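Local coordinates for pirin-like protein YHAK (Escherichia coli, PDB 2VEC), which is a monomeric cytoplasmic bicupin of the pirin family with a redox-sensitive cysteine, lacks quercetin 2,3-dioxygenase activity and has no established biochemical role, at residues 113-118 with 148-153; 86-91 with 176-181; 100-105 with 120-125; 61-66 with 138-143. One frame throughout, in Å; residues are numbered along the deposited sequence.

Contact 1: 113-118 with 148-153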
loop_
_atom_site.group_PDB
_atom_site.type_symbol
_atom_site.label_atom_id
_atom_site.label_comp_id
_atom_site.label_asym_id
_atom_site.label_seq_id
_atom_site.Cartn_x
_atom_site.Cartn_y
_atom_site.Cartn_z
ATOM N N ALA A 113 -1.191 -7.635 5.828
ATOM C CA ALA A 113 -1.654 -7.042 4.583
ATOM C C ALA A 113 -2.681 -7.992 3.942
ATOM O O ALA A 113 -2.534 -9.234 3.982
ATOM C CB ALA A 113 -0.446 -6.789 3.628
ATOM N N LEU A 114 -3.717 -7.411 3.362
ATOM C CA LEU A 114 -4.837 -8.171 2.817
ATOM C C LEU A 114 -5.040 -7.715 1.374
ATOM O O LEU A 114 -5.128 -6.503 1.141
ATOM C CB LEU A 114 -6.084 -7.838 3.651
ATOM C CG LEU A 114 -7.503 -8.133 3.129
ATOM C CD1 LEU A 114 -7.746 -9.654 3.001
ATOM C CD2 LEU A 114 -8.508 -7.573 4.085
ATOM N N LEU A 115 -5.179 -8.654 0.444
ATOM C CA LEU A 115 -5.563 -8.314 -0.918
ATOM C C LEU A 115 -6.965 -8.860 -1.243
ATOM O O LEU A 115 -7.237 -10.051 -1.100
ATOM C CB LEU A 115 -4.532 -8.843 -1.934
ATOM C CG LEU A 115 -4.871 -8.550 -3.401
ATOM C CD1 LEU A 115 -4.662 -7.060 -3.750
ATOM C CD2 LEU A 115 -4.058 -9.412 -4.371
ATOM N N LEU A 116 -7.867 -7.981 -1.662
ATOM C CA LEU A 116 -9.182 -8.414 -2.164
ATOM C C LEU A 116 -9.192 -8.213 -3.659
ATOM O O LEU A 116 -9.053 -7.078 -4.119
ATOM C CB LEU A 116 -10.289 -7.574 -1.496
ATOM C CG LEU A 116 -10.288 -7.610 0.034
ATOM C CD1 LEU A 116 -11.288 -6.590 0.585
ATOM C CD2 LEU A 116 -10.665 -9.030 0.484
ATOM N N SER A 117 -9.344 -9.307 -4.404
ATOM C CA SER A 117 -9.379 -9.259 -5.880
ATOM C C SER A 117 -10.848 -9.200 -6.168
ATOM O O SER A 117 -11.537 -10.216 -6.052
ATOM C CB SER A 117 -8.721 -10.493 -6.484
ATOM O OG SER A 117 -7.324 -10.418 -6.203
ATOM N N THR A 118 -11.347 -7.989 -6.415
ATOM C CA THR A 118 -12.790 -7.754 -6.334
ATOM C C THR A 118 -13.482 -8.192 -7.614
ATOM O O THR A 118 -12.839 -8.339 -8.672
ATOM C CB THR A 118 -13.140 -6.281 -6.023
ATOM O OG1 THR A 118 -12.773 -5.468 -7.134
ATOM C CG2 THR A 118 -12.401 -5.785 -4.770
ATOM N N ARG A 148 -8.966 -11.690 -15.509
ATOM C CA ARG A 148 -7.758 -12.353 -15.019
ATOM C C ARG A 148 -8.014 -13.122 -13.736
ATOM O O ARG A 148 -8.587 -12.563 -12.781
ATOM C CB ARG A 148 -6.615 -11.336 -14.827
ATOM C CG ARG A 148 -5.853 -11.112 -16.135
ATOM C CD ARG A 148 -5.060 -9.858 -16.237
ATOM N NE ARG A 148 -3.726 -9.925 -15.674
ATOM C CZ ARG A 148 -2.582 -9.857 -16.360
ATOM N NH1 ARG A 148 -2.573 -9.790 -17.686
ATOM N NH2 ARG A 148 -1.430 -9.892 -15.696
ATOM N N GLU A 149 -7.553 -14.377 -13.697
ATOM C CA GLU A 149 -7.705 -15.237 -12.511
ATOM C C GLU A 149 -6.862 -14.686 -11.365
ATOM O O GLU A 149 -5.738 -14.222 -11.563
ATOM C CB GLU A 149 -7.297 -16.702 -12.793
ATOM C CG GLU A 149 -8.175 -17.478 -13.823
ATOM C CD GLU A 149 -7.622 -18.870 -14.162
ATOM O OE1 GLU A 149 -6.906 -19.454 -13.303
ATOM O OE2 GLU A 149 -7.914 -19.409 -15.277
ATOM N N ASN A 150 -7.417 -14.716 -10.154
ATOM C CA ASN A 150 -6.658 -14.394 -8.958
ATOM C C ASN A 150 -7.469 -14.844 -7.745
ATOM O O ASN A 150 -8.693 -14.770 -7.777
ATOM C CB ASN A 150 -6.376 -12.894 -8.862
ATOM C CG ASN A 150 -5.010 -12.609 -8.254
ATOM O OD1 ASN A 150 -4.016 -13.264 -8.623
ATOM N ND2 ASN A 150 -4.939 -11.622 -7.368
ATOM N N PRO A 151 -6.798 -15.282 -6.661
ATOM C CA PRO A 151 -7.603 -15.709 -5.502
ATOM C C PRO A 151 -8.435 -14.527 -4.985
ATOM O O PRO A 151 -7.971 -13.396 -5.041
ATOM C CB PRO A 151 -6.538 -16.087 -4.453
ATOM C CG PRO A 151 -5.320 -16.344 -5.196
ATOM C CD PRO A 151 -5.355 -15.363 -6.373
ATOM N N LEU A 152 -9.659 -14.778 -4.521
ATOM C CA LEU A 152 -10.524 -13.705 -3.993
ATOM C C LEU A 152 -9.870 -12.971 -2.824
ATOM O O LEU A 152 -9.940 -11.746 -2.742
ATOM C CB LEU A 152 -11.880 -14.282 -3.517
ATOM C CG LEU A 152 -12.842 -14.739 -4.617
ATOM C CD1 LEU A 152 -14.169 -15.119 -3.992
ATOM C CD2 LEU A 152 -13.032 -13.664 -5.661
ATOM N N ILE A 153 -9.249 -13.723 -1.909
ATOM C CA ILE A 153 -8.708 -13.157 -0.674
ATOM C C ILE A 153 -7.353 -13.796 -0.388
ATOM O O ILE A 153 -7.222 -15.039 -0.415
ATOM C CB ILE A 153 -9.663 -13.483 0.511
ATOM C CG1 ILE A 153 -11.015 -12.771 0.354
ATOM C CG2 ILE A 153 -8.999 -13.164 1.908
ATOM C CD1 ILE A 153 -12.106 -13.291 1.306
HETATM O O HOH W 1 -6.583 -11.627 -3.495
HETATM O O HOH W 2 -12.417 -10.371 -2.800
#
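Ile153 lays its CG1 branch alongside Leu116, the two side chains pointing the same way with Leu116 CD2 3.8 Å from Ile153 CG1, while its CG2 methyl meets Leu114 CD1. The two branches of one isoleucine thus touch alternate residues of strand 112-116 on the face that carries Leu114, Leu116 and Ile153. Leu116 and Ile153 form an antiparallel non-hydrogen-bonded pair, and just beyond it Ser117 N donates to Leu152 O (3.0 Å). The pairing gives way to side-chain bonding at Ser117. With OG beside the backbone N (chi1 -68°), its hydroxyl takes a nearly straight bond from Asn150 ND2, 2.9 Å from Ser117 OG, which lies close to the amide plane. Asn150 ND2 also donates to Gln177 O, so two acceptors fix the rotation of the amide. Leu115, on the other face, crosses the Asn150 side chain at about a right angle, its CD2 against ND2. A water bridges the same corner: it donates to Leu115 O (2.9 Å) and to Pro151 O (2.7 Å) and accepts from Ser117 OG. The contact docks the edge strand 153-157, and the loop leading into it, onto strand 112-116 of the N-terminal cupin. On its other side strand 112-116 pairs with strand 85-93, and Val106 of strand 105-109 packs on Leu114 and Ile153.

Contact 2: 86-91 with 176-181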
loop_
_atom_site.group_PDB
_atom_site.type_symbol
_atom_site.label_atom_id
_atom_site.label_comp_id
_atom_site.label_asym_id
_atom_site.label_seq_id
_atom_site.Cartn_x
_atom_site.Cartn_y
_atom_site.Cartn_z
ATOM N N ASP A 86 -8.556 -3.710 -7.663
ATOM C CA ASP A 86 -8.321 -4.590 -6.530
ATOM C C ASP A 86 -7.849 -3.754 -5.385
ATOM O O ASP A 86 -7.242 -2.695 -5.584
ATOM C CB ASP A 86 -7.266 -5.622 -6.878
ATOM C CG ASP A 86 -7.782 -6.618 -7.928
ATOM O OD1 ASP A 86 -9.023 -6.807 -8.022
ATOM O OD2 ASP A 86 -6.952 -7.201 -8.641
ATOM N N ILE A 87 -8.115 -4.250 -4.181
ATOM C CA ILE A 87 -7.922 -3.444 -2.966
ATOM C C ILE A 87 -6.876 -4.122 -2.117
ATOM O O ILE A 87 -7.011 -5.299 -1.797
ATOM C CB ILE A 87 -9.258 -3.376 -2.156
ATOM C CG1 ILE A 87 -10.431 -2.833 -3.002
ATOM C CG2 ILE A 87 -9.101 -2.602 -0.845
ATOM C CD1 ILE A 87 -10.187 -1.506 -3.646
ATOM N N LEU A 88 -5.843 -3.395 -1.723
ATOM C CA LEU A 88 -4.865 -3.964 -0.809
ATOM C C LEU A 88 -4.831 -3.136 0.447
ATOM O O LEU A 88 -4.558 -1.928 0.380
ATOM C CB LEU A 88 -3.494 -3.982 -1.487
ATOM C CG LEU A 88 -2.386 -4.882 -0.907
ATOM C CD1 LEU A 88 -1.377 -5.252 -1.999
ATOM C CD2 LEU A 88 -1.690 -4.173 0.275
ATOM N N ASN A 89 -5.108 -3.776 1.591
ATOM C CA ASN A 89 -5.149 -3.121 2.878
ATOM C C ASN A 89 -3.946 -3.534 3.717
ATOM O O ASN A 89 -3.582 -4.727 3.775
ATOM C CB ASN A 89 -6.452 -3.490 3.655
ATOM C CG ASN A 89 -7.722 -2.960 2.955
ATOM O OD1 ASN A 89 -7.687 -1.929 2.289
ATOM N ND2 ASN A 89 -8.798 -3.711 3.020
ATOM N N VAL A 90 -3.341 -2.563 4.372
ATOM C CA VAL A 90 -2.267 -2.823 5.276
ATOM C C VAL A 90 -2.804 -2.312 6.599
ATOM O O VAL A 90 -3.057 -1.113 6.761
ATOM C CB VAL A 90 -1.002 -2.050 4.861
ATOM C CG1 VAL A 90 0.146 -2.233 5.899
ATOM C CG2 VAL A 90 -0.578 -2.464 3.433
ATOM N N ILE A 91 -3.075 -3.241 7.496
ATOM C CA ILE A 91 -3.551 -2.874 8.835
ATOM C C ILE A 91 -2.398 -2.354 9.673
ATOM O O ILE A 91 -1.447 -3.074 9.954
ATOM C CB ILE A 91 -4.207 -4.028 9.577
ATOM C CG1 ILE A 91 -5.196 -4.787 8.669
ATOM C CG2 ILE A 91 -4.943 -3.478 10.827
ATOM C CD1 ILE A 91 -6.306 -3.917 8.082
ATOM N N LEU A 176 2.033 -11.713 -1.626
ATOM C CA LEU A 176 0.662 -11.705 -2.189
ATOM C C LEU A 176 0.760 -11.762 -3.702
ATOM O O LEU A 176 1.619 -11.111 -4.303
ATOM C CB LEU A 176 -0.085 -10.407 -1.820
ATOM C CG LEU A 176 -0.310 -10.165 -0.304
ATOM C CD1 LEU A 176 -0.591 -8.646 -0.008
ATOM C CD2 LEU A 176 -1.434 -11.084 0.311
ATOM N N GLN A 177 -0.113 -12.531 -4.323
ATOM C CA GLN A 177 -0.078 -12.635 -5.794
ATOM C C GLN A 177 -1.025 -11.593 -6.373
ATOM O O GLN A 177 -2.221 -11.626 -6.101
ATOM C CB GLN A 177 -0.494 -14.027 -6.221
ATOM C CG GLN A 177 -0.575 -14.193 -7.719
ATOM C CD GLN A 177 -0.893 -15.625 -8.057
ATOM O OE1 GLN A 177 -0.101 -16.511 -7.779
ATOM N NE2 GLN A 177 -2.089 -15.867 -8.576
ATOM N N LEU A 178 -0.503 -10.707 -7.216
ATOM C CA LEU A 178 -1.329 -9.699 -7.895
ATOM C C LEU A 178 -1.666 -10.110 -9.322
ATOM O O LEU A 178 -0.896 -10.823 -9.978
ATOM C CB LEU A 178 -0.574 -8.371 -7.930
ATOM C CG LEU A 178 -0.212 -7.752 -6.572
ATOM C CD1 LEU A 178 0.649 -6.472 -6.859
ATOM C CD2 LEU A 178 -1.442 -7.396 -5.787
ATOM N N ARG A 179 -2.808 -9.653 -9.828
ATOM C CA ARG A 179 -3.100 -9.832 -11.246
ATOM C C ARG A 179 -2.756 -8.563 -12.052
ATOM O O ARG A 179 -3.196 -8.420 -13.196
ATOM C CB ARG A 179 -4.556 -10.260 -11.455
ATOM C CG ARG A 179 -5.586 -9.354 -10.837
ATOM C CD ARG A 179 -6.950 -9.850 -11.195
ATOM N NE ARG A 179 -7.972 -9.147 -10.435
ATOM C CZ ARG A 179 -9.259 -9.475 -10.425
ATOM N NH1 ARG A 179 -9.726 -10.504 -11.173
ATOM N NH2 ARG A 179 -10.081 -8.745 -9.671
ATOM N N GLN A 180 -1.973 -7.677 -11.434
ATOM C CA GLN A 180 -1.291 -6.550 -12.105
ATOM C C GLN A 180 0.202 -6.836 -12.137
ATOM O O GLN A 180 0.701 -7.601 -11.300
ATOM C CB GLN A 180 -1.465 -5.229 -11.339
ATOM C CG GLN A 180 -2.912 -4.774 -11.213
ATOM C CD GLN A 180 -3.687 -5.515 -10.084
ATOM O OE1 GLN A 180 -3.100 -6.058 -9.159
ATOM N NE2 GLN A 180 -5.008 -5.537 -10.196
ATOM N N GLN A 181 0.913 -6.194 -13.076
ATOM C CA GLN A 181 2.386 -6.300 -13.169
ATOM C C GLN A 181 3.040 -5.282 -12.239
ATOM O O GLN A 181 3.680 -4.315 -12.675
ATOM C CB GLN A 181 2.862 -6.075 -14.612
ATOM C CG GLN A 181 2.603 -7.218 -15.533
ATOM C CD GLN A 181 3.148 -8.541 -15.022
ATOM O OE1 GLN A 181 2.385 -9.480 -14.819
ATOM N NE2 GLN A 181 4.481 -8.613 -14.787
HETATM O O HOH W 3 -4.417 -8.149 -7.827
#
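Asp86 and Arg179 meet almost in one plane, carboxylate and guanidinium only 10° apart although the side chains as a whole cross at about a right angle. The grip is side-on: Arg179 NE donates to Asp86 OD2 at 2.8 Å, Arg179 NH2 to Asp86 OD1 at 2.8 Å, and each oxygen offers its syn lone pair. Extended from CG to NE, the arginine chain carries its guanidinium edge to the aspartate. Gln180 comes from another direction, its amide turned 74° from the carboxylate, and its NE2 reaches Asp86 OD2 (3.0 Å) from above the carboxylate plane. A bend at chi2 (80°) turns this amide back toward the strand, where NE2 also donates to Asp143 O. The salt bridge ties strand 85-93, in the middle of a sheet of the N-terminal cupin, to a segment of the C-terminal cupin, so it links the two halves of the bicupin. A water bridges the two segments, donating to Asp86 OD2 and to Gln180 OE1 and accepting from Arg179 N. Thr118 N also donates to Asp86 OD1, and Arg179 NH2 and NH1 donate to Thr118 O and Arg148 O, so both partners of the ion pair have further bonds. Two residues along the strand, Leu88 points at the C-terminal segment and crosses Leu176 at a slant, with Leu88 CD1 4.0 Å from Leu176 CD1. Leu178 CD2 lies 4.4 Å from the same Leu88 CD1, and Ala167 touches all three leucines.

Contact 3: 100-105 with 120-125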
loop_
_atom_site.group_PDB
_atom_site.type_symbol
_atom_site.label_atom_id
_atom_site.label_comp_id
_atom_site.label_asym_id
_atom_site.label_seq_id
_atom_site.Cartn_x
_atom_site.Cartn_y
_atom_site.Cartn_z
ATOM N N ASP A 100 -18.077 -9.674 1.981
ATOM C CA ASP A 100 -18.648 -9.318 0.699
ATOM C C ASP A 100 -20.049 -9.898 0.532
ATOM O O ASP A 100 -20.479 -10.723 1.333
ATOM C CB ASP A 100 -17.695 -9.648 -0.461
ATOM C CG ASP A 100 -17.644 -11.124 -0.824
ATOM O OD1 ASP A 100 -18.590 -11.907 -0.550
ATOM O OD2 ASP A 100 -16.649 -11.501 -1.471
ATOM N N SER A 101 -20.766 -9.452 -0.489
ATOM C CA SER A 101 -22.147 -9.901 -0.684
ATOM C C SER A 101 -22.292 -11.367 -1.111
ATOM O O SER A 101 -23.409 -11.880 -1.176
ATOM C CB SER A 101 -22.906 -8.964 -1.628
ATOM O OG SER A 101 -22.156 -8.647 -2.785
ATOM N N GLU A 102 -21.176 -12.033 -1.409
ATOM C CA GLU A 102 -21.181 -13.449 -1.804
ATOM C C GLU A 102 -20.895 -14.394 -0.634
ATOM O O GLU A 102 -20.836 -15.618 -0.809
ATOM C CB GLU A 102 -20.197 -13.708 -2.955
ATOM C CG GLU A 102 -20.535 -13.003 -4.268
ATOM C CD GLU A 102 -21.928 -13.336 -4.802
ATOM O OE1 GLU A 102 -22.306 -14.528 -4.829
ATOM O OE2 GLU A 102 -22.644 -12.392 -5.201
ATOM N N GLY A 103 -20.741 -13.831 0.562
ATOM C CA GLY A 103 -20.529 -14.642 1.759
ATOM C C GLY A 103 -19.078 -14.764 2.205
ATOM O O GLY A 103 -18.814 -15.270 3.307
ATOM N N ASN A 104 -18.139 -14.314 1.367
ATOM C CA ASN A 104 -16.712 -14.388 1.695
ATOM C C ASN A 104 -16.350 -13.448 2.839
ATOM O O ASN A 104 -16.883 -12.340 2.930
ATOM C CB ASN A 104 -15.838 -14.080 0.490
ATOM C CG ASN A 104 -16.130 -14.966 -0.690
ATOM O OD1 ASN A 104 -16.389 -14.475 -1.784
ATOM N ND2 ASN A 104 -16.076 -16.279 -0.485
ATOM N N HIS A 105 -15.475 -13.909 3.728
ATOM C CA HIS A 105 -15.081 -13.113 4.889
ATOM C C HIS A 105 -13.643 -13.397 5.295
ATOM O O HIS A 105 -13.121 -14.502 5.088
ATOM C CB HIS A 105 -16.015 -13.364 6.069
ATOM C CG HIS A 105 -16.122 -14.808 6.445
ATOM N ND1 HIS A 105 -15.276 -15.402 7.358
ATOM C CD2 HIS A 105 -16.951 -15.785 6.006
ATOM C CE1 HIS A 105 -15.591 -16.680 7.476
ATOM N NE2 HIS A 105 -16.603 -16.939 6.666
ATOM N N PRO A 120 -16.997 -7.752 -10.216
ATOM C CA PRO A 120 -18.088 -6.909 -10.720
ATOM C C PRO A 120 -19.412 -7.051 -9.980
ATOM O O PRO A 120 -19.948 -8.155 -9.873
ATOM C CB PRO A 120 -18.249 -7.401 -12.159
ATOM C CG PRO A 120 -16.866 -7.753 -12.562
ATOM C CD PRO A 120 -16.203 -8.319 -11.325
ATOM N N GLY A 121 -19.930 -5.934 -9.468
ATOM C CA GLY A 121 -21.260 -5.920 -8.843
ATOM C C GLY A 121 -21.324 -6.531 -7.449
ATOM O O GLY A 121 -22.404 -6.690 -6.890
ATOM N N VAL A 122 -20.174 -6.880 -6.876
ATOM C CA VAL A 122 -20.166 -7.454 -5.544
ATOM C C VAL A 122 -19.943 -6.298 -4.562
ATOM O O VAL A 122 -19.172 -5.404 -4.848
ATOM C CB VAL A 122 -19.118 -8.604 -5.438
ATOM C CG1 VAL A 122 -18.916 -9.060 -3.994
ATOM C CG2 VAL A 122 -19.535 -9.791 -6.345
ATOM N N SER A 123 -20.645 -6.302 -3.436
ATOM C CA SER A 123 -20.501 -5.260 -2.417
ATOM C C SER A 123 -19.578 -5.727 -1.310
ATOM O O SER A 123 -19.629 -6.894 -0.916
ATOM C CB SER A 123 -21.861 -4.896 -1.812
ATOM O OG SER A 123 -22.544 -3.963 -2.622
ATOM N N TYR A 124 -18.792 -4.794 -0.769
ATOM C CA TYR A 124 -17.753 -5.095 0.197
ATOM C C TYR A 124 -17.872 -4.213 1.423
ATOM O O TYR A 124 -18.075 -3.008 1.307
ATOM C CB TYR A 124 -16.358 -4.878 -0.452
ATOM C CG TYR A 124 -16.095 -5.832 -1.591
ATOM C CD1 TYR A 124 -15.472 -7.069 -1.370
ATOM C CD2 TYR A 124 -16.497 -5.518 -2.899
ATOM C CE1 TYR A 124 -15.234 -7.970 -2.452
ATOM C CE2 TYR A 124 -16.283 -6.399 -3.953
ATOM C CZ TYR A 124 -15.654 -7.617 -3.730
ATOM O OH TYR A 124 -15.467 -8.473 -4.805
ATOM N N SER A 125 -17.705 -4.807 2.596
ATOM C CA SER A 125 -17.821 -4.050 3.836
ATOM C C SER A 125 -16.609 -4.251 4.731
ATOM O O SER A 125 -15.935 -5.281 4.668
ATOM C CB SER A 125 -19.110 -4.418 4.574
ATOM O OG SER A 125 -18.979 -5.646 5.257
HETATM O O HOH W 4 -15.370 -10.836 -4.003
#
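Segment 120-125 runs antiparallel to the end of strand 95-100, where Asp100 and Tyr124 form a non-hydrogen-bonded pair with CA atoms 4.3 Å apart. The type I beta turn from Asp100 to Gly103 then closes the hairpin of strands 95-100 and 105-109 in the smaller sheet of the N-terminal cupin, and Gly103 takes its last position with positive phi (99°). Between the segments, Ser101 N donates to Ser123 O at 2.8 Å. The serine side chain returns the bond: with its hydroxyl set between the backbone N and the carbonyl carbon (chi1 46°), Ser101 OG accepts from Ser123 N at 2.9 Å. Backbone and hydroxyl of Ser101 thus hold both polar atoms of the Ser123 backbone. Asp100 OD1 takes a bond from Glu102 N (2.7 Å), an Asx turn, and another from Asn104 N; these two donors approach from opposite faces of the carboxylate, so the group is pinned over its own turn. Val122 touches three residues of the turn, CG1 against Asp100 CB and Ser101 OG, CG2 against Glu102 CG, the Glu102 and Val122 side chains crossing at about a right angle. Tyr124 runs alongside Asp100, with ring and carboxylate planes 80° apart and CD1 3.5 Å from Asp100 CB. Its hydroxyl accepts from Gln119 N, and a water lying 2.9 Å from Asp100 OD2 is also close to it.

Contact 4: 61-66 with 138-143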
loop_
_atom_site.group_PDB
_atom_site.type_symbol
_atom_site.label_atom_id
_atom_site.label_comp_id
_atom_site.label_asym_id
_atom_site.label_seq_id
_atom_site.Cartn_x
_atom_site.Cartn_y
_atom_site.Cartn_z
ATOM N N ALA A 61 -1.901 -1.593 -15.567
ATOM C CA ALA A 61 -2.564 -0.934 -14.419
ATOM C C ALA A 61 -1.813 0.243 -13.840
ATOM O O ALA A 61 -0.538 0.309 -13.904
ATOM C CB ALA A 61 -2.789 -1.967 -13.281
ATOM N N SER A 62 -2.587 1.144 -13.224
ATOM C CA SER A 62 -2.075 2.260 -12.425
ATOM C C SER A 62 -2.517 2.146 -10.961
ATOM O O SER A 62 -3.513 1.466 -10.659
ATOM C CB SER A 62 -2.538 3.611 -13.001
ATOM O OG SER A 62 -1.920 3.845 -14.284
ATOM N N LEU A 63 -1.744 2.759 -10.076
ATOM C CA LEU A 63 -2.154 3.060 -8.692
ATOM C C LEU A 63 -3.252 4.122 -8.728
ATOM O O LEU A 63 -2.985 5.239 -9.183
ATOM C CB LEU A 63 -0.958 3.579 -7.922
ATOM C CG LEU A 63 -1.240 4.016 -6.487
ATOM C CD1 LEU A 63 -1.648 2.803 -5.618
ATOM C CD2 LEU A 63 -0.044 4.767 -5.887
ATOM N N ARG A 64 -4.474 3.769 -8.327
ATOM C CA ARG A 64 -5.625 4.705 -8.444
ATOM C C ARG A 64 -5.994 5.451 -7.156
ATOM O O ARG A 64 -6.487 6.574 -7.180
ATOM C CB ARG A 64 -6.843 3.970 -9.010
ATOM C CG ARG A 64 -6.566 3.299 -10.381
ATOM C CD ARG A 64 -6.012 4.336 -11.436
ATOM N NE ARG A 64 -6.872 5.514 -11.610
ATOM C CZ ARG A 64 -7.970 5.535 -12.365
ATOM N NH1 ARG A 64 -8.350 4.426 -13.019
ATOM N NH2 ARG A 64 -8.658 6.660 -12.506
ATOM N N VAL A 65 -5.748 4.827 -6.014
ATOM C CA VAL A 65 -6.043 5.491 -4.748
ATOM C C VAL A 65 -4.976 5.011 -3.784
ATOM O O VAL A 65 -4.575 3.846 -3.855
ATOM C CB VAL A 65 -7.405 5.027 -4.213
ATOM C CG1 VAL A 65 -7.558 5.377 -2.666
ATOM C CG2 VAL A 65 -8.533 5.647 -5.059
ATOM N N LEU A 66 -4.501 5.899 -2.911
ATOM C CA LEU A 66 -3.790 5.457 -1.711
ATOM C C LEU A 66 -4.387 6.234 -0.554
ATOM O O LEU A 66 -4.465 7.493 -0.560
ATOM C CB LEU A 66 -2.261 5.657 -1.812
ATOM C CG LEU A 66 -1.550 5.122 -0.528
ATOM C CD1 LEU A 66 -0.241 4.507 -0.824
ATOM C CD2 LEU A 66 -1.449 6.212 0.571
ATOM N N MET A 138 -4.053 1.414 5.909
ATOM C CA MET A 138 -3.701 2.080 4.658
ATOM C C MET A 138 -4.268 1.182 3.568
ATOM O O MET A 138 -4.369 -0.036 3.751
ATOM C CB MET A 138 -2.201 2.214 4.557
ATOM C CG MET A 138 -1.709 2.703 3.193
ATOM S SD MET A 138 -0.016 3.315 3.282
ATOM C CE MET A 138 -0.204 4.836 4.242
ATOM N N GLN A 139 -4.723 1.790 2.486
ATOM C CA GLN A 139 -5.446 1.043 1.441
ATOM C C GLN A 139 -4.958 1.556 0.133
ATOM O O GLN A 139 -4.830 2.785 -0.033
ATOM C CB GLN A 139 -6.959 1.261 1.609
ATOM C CG GLN A 139 -7.787 0.609 0.505
ATOM C CD GLN A 139 -9.260 0.757 0.728
ATOM O OE1 GLN A 139 -9.876 1.665 0.187
ATOM N NE2 GLN A 139 -9.838 -0.121 1.538
ATOM N N LEU A 140 -4.636 0.635 -0.785
ATOM C CA LEU A 140 -4.243 0.954 -2.147
ATOM C C LEU A 140 -5.324 0.397 -3.081
ATOM O O LEU A 140 -5.856 -0.688 -2.797
ATOM C CB LEU A 140 -2.917 0.215 -2.467
ATOM C CG LEU A 140 -1.555 0.737 -1.988
ATOM C CD1 LEU A 140 -1.479 1.014 -0.493
ATOM C CD2 LEU A 140 -0.471 -0.283 -2.387
ATOM N N TRP A 141 -5.676 1.108 -4.159
ATOM C CA TRP A 141 -6.491 0.523 -5.237
ATOM C C TRP A 141 -5.621 0.449 -6.495
ATOM O O TRP A 141 -5.009 1.471 -6.864
ATOM C CB TRP A 141 -7.705 1.399 -5.607
ATOM C CG TRP A 141 -8.735 1.689 -4.537
ATOM C CD1 TRP A 141 -8.652 1.453 -3.170
ATOM C CD2 TRP A 141 -9.968 2.345 -4.751
ATOM N NE1 TRP A 141 -9.788 1.915 -2.548
ATOM C CE2 TRP A 141 -10.618 2.456 -3.500
ATOM C CE3 TRP A 141 -10.615 2.845 -5.900
ATOM C CZ2 TRP A 141 -11.867 3.068 -3.366
ATOM C CZ3 TRP A 141 -11.877 3.446 -5.750
ATOM C CH2 TRP A 141 -12.482 3.541 -4.513
ATOM N N LEU A 142 -5.579 -0.726 -7.154
ATOM C CA LEU A 142 -4.860 -0.893 -8.448
ATOM C C LEU A 142 -5.901 -1.251 -9.487
ATOM O O LEU A 142 -6.800 -2.064 -9.184
ATOM C CB LEU A 142 -3.876 -2.074 -8.368
ATOM C CG LEU A 142 -2.772 -1.868 -7.306
ATOM C CD1 LEU A 142 -1.914 -3.177 -7.142
ATOM C CD2 LEU A 142 -1.886 -0.742 -7.773
ATOM N N ASP A 143 -5.802 -0.696 -10.694
ATOM C CA ASP A 143 -6.691 -1.114 -11.790
ATOM C C ASP A 143 -6.584 -2.608 -11.951
ATOM O O ASP A 143 -5.475 -3.169 -11.835
ATOM C CB ASP A 143 -6.289 -0.517 -13.148
ATOM C CG ASP A 143 -6.372 1.013 -13.185
ATOM O OD1 ASP A 143 -7.474 1.550 -12.941
ATOM O OD2 ASP A 143 -5.322 1.648 -13.463
#
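Asp143 OD2 is gripped by the backbone N of Ser62, 2.8 Å away on the anti side of the carboxylate, and by ND1 of His51. The other oxygen, OD1, turns its syn lone pair to Arg64 NH1 (3.0 Å), which meets it in the guanidinium plane although the two flat groups are 51° apart. Bends at chi2 and chi3 curl the arginine round the carboxylate, bringing CG and CD against it as well; NE donates to Phe49 O. The nearby Arg64 would probably favour the ionised carboxylate. Asp143 N completes the end of the ladder by donating to Ser62 O. Further along, Arg64 N donates to Trp141 O and Trp141 N to Val65 O: two residues of one strand face one of the other, a classic beta bulge. It lies between strands 63-71 and 135-143, neighbours in the large antiparallel sheet of the N-terminal cupin. The extra residue shifts the register by one and pairs Val65 with Trp141, side chains on the same face. Val65 lies over the indole, its CB 3.8 Å from the centroid of the five-membered ring and 18° off the normal, while CG2 reaches the six-membered ring, 3.6 Å from Trp141 CE3. Trp141 NE1, at the indole edge, donates to Gln139 OE1 at 2.7 Å. On the opposite face Leu66 lies beside Leu140, pointing the same way, with Leu66 CD1 3.7 Å from Leu140 CD1. Leu63 CD1 touches Leu140 CG and Leu142 CD2 there, and Leu250 and Ile252 of the C-terminal cupin pack against this row.

In the fold
Contacts 1, 2 and 4 all reach one sheet of the N-terminal cupin, and contact 2 also joins it to the C-terminal cupin. Strand 85-93 of contact 2 lies between strands 112-116 and 135-143; the centre of contact 2 is about 7 Å from that of contact 1 and about 9 Å from that of contact 4. Contacts 1 and 4 do not touch. Contact 3 belongs to the other sheet of this cupin, about 12 Å from contact 1 between centres; it reaches it where Tyr124 OH packs on Thr118 CA and Asn104 on Leu152. Gln180 of contact 2 packs on Ala61 of contact 4. The modified Cys145, an S-hydroxycysteine, lies between segments 138-143 and 148-153 in the chain.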